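Local coordinates for protein neutral ceramidase (PDB 2ZWS) that hydrolyses the N-acyl linkage of ceramides to sphingosine and free fatty acid, with one zinc ion per subunit, and also catalyses the reverse synthesis, at residues A446-T451 against G462-Y467; C370-T375 against T450-Y455. One frame throughout, in Å; residues are numbered along the deposited sequence.

Contact 1: A446-T451 against G462-Y467. With ZN (zinc ion), chain B.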
loop_
_atom_site.group_PDB
_atom_site.type_symbol
_atom_site.label_atom_id
_atom_site.label_comp_id
_atom_site.label_asym_id
_atom_site.label_seq_id
_atom_site.Cartn_x
_atom_site.Cartn_y
_atom_site.Cartn_z
ATOM N N ALA A 446 2.733 -11.358 6.388
ATOM C CA ALA A 446 2.526 -12.725 6.885
ATOM C C ALA A 446 1.069 -12.865 7.338
ATOM O O ALA A 446 0.785 -13.367 8.433
ATOM C CB ALA A 446 3.515 -13.017 8.015
ATOM N N SER A 447 0.158 -12.455 6.462
ATOM C CA SER A 447 -1.276 -12.649 6.645
ATOM C C SER A 447 -1.831 -11.971 7.902
ATOM O O SER A 447 -1.499 -10.857 8.171
ATOM C CB SER A 447 -1.608 -14.153 6.531
ATOM O OG SER A 447 -1.306 -14.593 5.211
ATOM N N TYR A 448 -2.665 -12.654 8.689
ATOM C CA TYR A 448 -3.453 -11.989 9.742
ATOM C C TYR A 448 -3.000 -12.323 11.162
ATOM O O TYR A 448 -2.395 -13.372 11.403
ATOM C CB TYR A 448 -4.966 -12.262 9.562
ATOM C CG TYR A 448 -5.575 -11.525 8.381
ATOM C CD1 TYR A 448 -5.419 -11.982 7.073
ATOM C CD2 TYR A 448 -6.325 -10.372 8.578
ATOM C CE1 TYR A 448 -5.967 -11.264 5.964
ATOM C CE2 TYR A 448 -6.905 -9.678 7.525
ATOM C CZ TYR A 448 -6.722 -10.101 6.200
ATOM O OH TYR A 448 -7.287 -9.351 5.157
ATOM N N VAL A 449 -3.284 -11.413 12.089
ATOM C CA VAL A 449 -3.044 -11.678 13.504
ATOM C C VAL A 449 -4.268 -11.304 14.327
ATOM O O VAL A 449 -4.714 -10.172 14.371
ATOM C CB VAL A 449 -1.804 -10.946 14.044
ATOM C CG1 VAL A 449 -1.570 -11.298 15.502
ATOM C CG2 VAL A 449 -0.554 -11.259 13.185
ATOM N N THR A 450 -4.745 -12.318 15.015
ATOM C CA THR A 450 -5.945 -12.279 15.791
ATOM C C THR A 450 -5.527 -12.591 17.258
ATOM O O THR A 450 -4.497 -13.236 17.502
ATOM C CB THR A 450 -6.746 -13.373 15.090
ATOM O OG1 THR A 450 -7.981 -12.994 14.474
ATOM C CG2 THR A 450 -6.356 -14.724 15.344
ATOM N N THR A 451 -6.279 -12.104 18.240
ATOM C CA THR A 451 -5.961 -12.445 19.628
ATOM C C THR A 451 -6.272 -13.933 19.837
ATOM O O THR A 451 -6.970 -14.536 19.035
ATOM C CB THR A 451 -6.808 -11.648 20.616
ATOM O OG1 THR A 451 -8.182 -11.926 20.346
ATOM C CG2 THR A 451 -6.561 -10.129 20.487
ATOM N N GLY A 462 -9.022 -15.252 11.805
ATOM C CA GLY A 462 -8.579 -16.503 12.396
ATOM C C GLY A 462 -8.558 -17.444 11.213
ATOM O O GLY A 462 -9.332 -17.296 10.280
ATOM N N GLY A 463 -7.659 -18.396 11.172
ATOM C CA GLY A 463 -7.686 -19.222 9.981
ATOM C C GLY A 463 -6.807 -18.623 8.897
ATOM O O GLY A 463 -6.287 -19.370 8.066
ATOM N N SER A 464 -6.637 -17.291 8.871
ATOM C CA SER A 464 -5.408 -16.774 8.233
ATOM C C SER A 464 -4.369 -16.293 9.244
ATOM O O SER A 464 -3.416 -15.586 8.872
ATOM C CB SER A 464 -5.707 -15.678 7.196
ATOM O OG SER A 464 -6.246 -16.259 6.016
ATOM N N THR A 465 -4.544 -16.674 10.513
ATOM C CA THR A 465 -3.520 -16.442 11.529
ATOM C C THR A 465 -2.558 -17.624 11.464
ATOM O O THR A 465 -2.818 -18.712 12.020
ATOM C CB THR A 465 -4.146 -16.224 12.919
ATOM O OG1 THR A 465 -4.942 -15.031 12.908
ATOM C CG2 THR A 465 -3.080 -16.126 14.009
ATOM N N LEU A 466 -1.477 -17.453 10.708
ATOM C CA LEU A 466 -0.703 -18.595 10.215
ATOM C C LEU A 466 -0.103 -19.490 11.284
ATOM O O LEU A 466 -0.096 -20.720 11.138
ATOM C CB LEU A 466 0.424 -18.134 9.264
ATOM C CG LEU A 466 -0.051 -17.401 8.006
ATOM C CD1 LEU A 466 1.173 -16.862 7.258
ATOM C CD2 LEU A 466 -0.886 -18.293 7.090
ATOM N N TYR A 467 0.448 -18.878 12.323
ATOM C CA TYR A 467 1.348 -19.605 13.240
ATOM C C TYR A 467 0.659 -20.152 14.492
ATOM O O TYR A 467 1.310 -20.471 15.478
ATOM C CB TYR A 467 2.566 -18.720 13.582
ATOM C CG TYR A 467 3.174 -18.132 12.316
ATOM C CD1 TYR A 467 3.959 -18.919 11.459
ATOM C CD2 TYR A 467 2.927 -16.794 11.944
ATOM C CE1 TYR A 467 4.491 -18.376 10.261
ATOM C CE2 TYR A 467 3.454 -16.241 10.749
ATOM C CZ TYR A 467 4.241 -17.031 9.934
ATOM O OH TYR A 467 4.740 -16.486 8.759
HETATM ZN ZN ZN B . -6.554 -7.415 4.498
HETATM O O HOH W 1 -0.312 -14.737 10.552
HETATM O O HOH W 2 -7.137 -8.120 2.591
#

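Contact 2: C370-T375 against T450-Y455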
loop_
_atom_site.group_PDB
_atom_site.type_symbol
_atom_site.label_atom_id
_atom_site.label_comp_id
_atom_site.label_asym_id
_atom_site.label_seq_id
_atom_site.Cartn_x
_atom_site.Cartn_y
_atom_site.Cartn_z
ATOM N N CYS A 370 -1.305 -28.444 17.498
ATOM C CA CYS A 370 -1.037 -27.144 18.079
ATOM C C CYS A 370 -1.734 -25.969 17.313
ATOM O O CYS A 370 -1.905 -24.937 17.945
ATOM C CB CYS A 370 0.447 -26.932 18.557
ATOM S SG CYS A 370 1.090 -27.955 19.941
ATOM N N GLN A 371 -2.259 -26.168 16.100
ATOM C CA GLN A 371 -3.113 -25.159 15.442
ATOM C C GLN A 371 -4.490 -24.965 16.112
ATOM O O GLN A 371 -5.256 -24.075 15.731
ATOM C CB GLN A 371 -3.278 -25.482 13.953
ATOM C CG GLN A 371 -2.017 -25.272 13.116
ATOM C CD GLN A 371 -1.748 -23.796 12.823
ATOM O OE1 GLN A 371 -2.604 -22.942 13.070
ATOM N NE2 GLN A 371 -0.552 -23.494 12.291
ATOM N N ALA A 372 -4.795 -25.821 17.100
ATOM C CA ALA A 372 -5.929 -25.625 18.024
ATOM C C ALA A 372 -7.259 -25.632 17.282
ATOM O O ALA A 372 -7.551 -26.596 16.565
ATOM C CB ALA A 372 -5.730 -24.347 18.890
ATOM N N GLU A 373 -8.057 -24.579 17.395
ATOM C CA GLU A 373 -9.393 -24.620 16.791
ATOM C C GLU A 373 -9.444 -24.515 15.269
ATOM O O GLU A 373 -10.493 -24.674 14.658
ATOM C CB GLU A 373 -10.410 -23.703 17.489
ATOM C CG GLU A 373 -9.931 -22.413 18.060
ATOM C CD GLU A 373 -9.041 -22.546 19.293
ATOM O OE1 GLU A 373 -9.465 -23.009 20.386
ATOM O OE2 GLU A 373 -7.888 -22.142 19.156
ATOM N N LYS A 374 -8.300 -24.259 14.646
ATOM C CA LYS A 374 -8.251 -24.217 13.200
ATOM C C LYS A 374 -8.518 -25.582 12.561
ATOM O O LYS A 374 -8.030 -26.605 13.045
ATOM C CB LYS A 374 -6.858 -23.727 12.771
ATOM C CG LYS A 374 -6.708 -23.477 11.250
ATOM C CD LYS A 374 -5.298 -22.958 10.890
ATOM C CE LYS A 374 -5.156 -21.484 11.252
ATOM N NZ LYS A 374 -3.703 -21.131 11.231
ATOM N N THR A 375 -9.311 -25.584 11.486
ATOM C CA THR A 375 -9.377 -26.770 10.641
ATOM C C THR A 375 -8.541 -26.478 9.404
ATOM O O THR A 375 -8.843 -25.605 8.575
ATOM C CB THR A 375 -10.804 -27.273 10.333
ATOM O OG1 THR A 375 -11.450 -26.422 9.389
ATOM C CG2 THR A 375 -11.631 -27.351 11.612
ATOM N N THR A 450 -4.745 -12.318 15.015
ATOM C CA THR A 450 -5.945 -12.279 15.791
ATOM C C THR A 450 -5.527 -12.591 17.258
ATOM O O THR A 450 -4.497 -13.236 17.502
ATOM C CB THR A 450 -6.746 -13.373 15.090
ATOM O OG1 THR A 450 -7.981 -12.994 14.474
ATOM C CG2 THR A 450 -6.356 -14.724 15.344
ATOM N N THR A 451 -6.279 -12.104 18.240
ATOM C CA THR A 451 -5.961 -12.445 19.628
ATOM C C THR A 451 -6.272 -13.933 19.837
ATOM O O THR A 451 -6.970 -14.536 19.035
ATOM C CB THR A 451 -6.808 -11.648 20.616
ATOM O OG1 THR A 451 -8.182 -11.926 20.346
ATOM C CG2 THR A 451 -6.561 -10.129 20.487
ATOM N N ARG A 452 -5.807 -14.495 20.951
ATOM C CA ARG A 452 -6.145 -15.892 21.302
ATOM C C ARG A 452 -7.663 -16.163 21.248
ATOM O O ARG A 452 -8.119 -17.182 20.688
ATOM C CB ARG A 452 -5.581 -16.249 22.694
ATOM C CG ARG A 452 -5.926 -17.665 23.189
ATOM C CD ARG A 452 -5.225 -18.709 22.360
ATOM N NE ARG A 452 -5.655 -20.099 22.564
ATOM C CZ ARG A 452 -6.586 -20.713 21.840
ATOM N NH1 ARG A 452 -6.873 -21.986 22.074
ATOM N NH2 ARG A 452 -7.240 -20.061 20.881
ATOM N N GLU A 453 -8.425 -15.221 21.782
ATOM C CA GLU A 453 -9.897 -15.360 21.854
ATOM C C GLU A 453 -10.530 -15.266 20.465
ATOM O O GLU A 453 -11.358 -16.098 20.082
ATOM C CB GLU A 453 -10.491 -14.318 22.802
ATOM C CG GLU A 453 -9.957 -14.414 24.246
ATOM C CD GLU A 453 -8.705 -13.570 24.554
ATOM O OE1 GLU A 453 -7.925 -13.176 23.637
ATOM O OE2 GLU A 453 -8.487 -13.293 25.765
ATOM N N GLU A 454 -10.101 -14.282 19.674
ATOM C CA GLU A 454 -10.567 -14.193 18.295
ATOM C C GLU A 454 -10.210 -15.442 17.499
ATOM O O GLU A 454 -11.013 -15.923 16.694
ATOM C CB GLU A 454 -9.950 -12.980 17.595
ATOM C CG GLU A 454 -10.513 -11.656 18.053
ATOM C CD GLU A 454 -9.583 -10.497 17.793
ATOM O OE1 GLU A 454 -8.525 -10.698 17.157
ATOM O OE2 GLU A 454 -9.905 -9.381 18.238
ATOM N N TYR A 455 -8.979 -15.925 17.677
ATOM C CA TYR A 455 -8.504 -17.088 16.940
ATOM C C TYR A 455 -9.457 -18.250 17.120
ATOM O O TYR A 455 -9.762 -18.949 16.146
ATOM C CB TYR A 455 -7.113 -17.487 17.416
ATOM C CG TYR A 455 -6.507 -18.639 16.666
ATOM C CD1 TYR A 455 -5.647 -18.412 15.579
ATOM C CD2 TYR A 455 -6.753 -19.969 17.062
ATOM C CE1 TYR A 455 -5.068 -19.462 14.888
ATOM C CE2 TYR A 455 -6.178 -21.043 16.376
ATOM C CZ TYR A 455 -5.319 -20.768 15.284
ATOM O OH TYR A 455 -4.738 -21.801 14.599
#

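Contact 1: A446-T451 against G462-Y467
Tyr-448 and Ser-464 are joined through the backbone: Tyr-448 N donates to Ser-464 O at 3.0 Å. The dense part of the contact surrounds this bond. Ser-447 CB presses on the same carbonyl, and the branch carbon of Leu-466 lies 3.9 Å from Ser-447 CB. Thr-465 offers its backbone edge as well, a CA-H...O contact from Thr-465 CA to Tyr-448 O of 3.3 Å and nearly straight (162° at the hydrogen). Between Leu-466 and the strand the packing is looser, and a water fills the gap: it donates to Ala-446 O and to Tyr-448 O and accepts from Leu-466 N, linking three backbone polar atoms of the two segments. Farther along, Ala-446 CB meets the edge of the Tyr-467 ring, 3.8 Å from Tyr-467 OH, a hydroxyl bound to Pro-390 O. With chi1 at -72°, CG of Tyr-448 stands anti to its carbonyl carbon; the ring passes Ser-464, whose CB lies 3.7 Å from Tyr-448 CD1, and Tyr-448 OH reaches zinc at 2.2 Å. Arg-160 also hydrogen-bonds this phenolic oxygen, while His-97, His-204, Glu-411 and a water also bind the zinc. The loop thus backs a short strand that delivers a tyrosine ligand to the catalytic-domain zinc site of neutral ceramidase.

Contact 2: C370-T375 against T450-Y455
Tyr-455 pushes its ring between the side chains of Glu-373 and Lys-374, its phenol end lying against the turn of residues 371-374. The hydroxyl donates to the backbone, Tyr-455 OH to Gln-371 O at 2.6 Å, from a position tilted 21° off the carbonyl plane. Gln-371 O also accepts from Lys-374 N, the bond that closes the turn, so one carbonyl serves both the turn and the helix. The ring is placed by CG standing opposite the backbone N (chi1 -177°), which carries it away from the helix. Gln-371 O and Glu-373 OE2 lie at its edge, in plane; the carboxylate itself stands perpendicular to the ring, with Glu-373 OE2 3.2 Å from Tyr-455 CD2. Lys-374 crosses the phenol end at about a right angle, its CE 3.4 Å from Tyr-455 OH, and its ammonium goes on to Gln-371 OE1, Thr-465 O and Ala-325 O.

Glu-373 also forms a salt bridge with Arg-452. The shortest bond, Arg-452 NH2 to Glu-373 OE2 at 2.8 Å, arrives from above the carboxylate, and the two planes are 50° apart; both bonds from Arg-452 NH1 are weak. Trp-470 adds a cation-pi partner for this guanidinium.

At the start of the helix, Thr-451 OG1 accepts from Glu-454 N (3.1 Å) and Glu-454 OE1 from Thr-451 N (2.9 Å). The arrangement is a capping box opening helix 452-457, whose first turn docks on a type II' beta turn that follows helix 365-370.

How the contacts relate
From the N terminus, residues 370-375 come first, at the end of helix 365-370. Contact 2 closes the long excursion from there to 450-455, which includes strands 392-400, 403-407 and 435-439 and helix 414-428. Contact 1 closes a much shorter loop, from 446-451 through helix 452-457 to 462-467. The two overlap rather than nest: Thr-450 and Thr-451 belong to both, and 462-467 lies beyond the end of the longer loop. Direct bonds to 462-467 join them, one from the Lys-374 ammonium and one from Gln-371 NE2 to Leu-466 O, both probable hydrogen bonds. The turn, helix 452-457 and the loop preceding helix 471-488 are thereby tied to zinc-bearing strand 448-449.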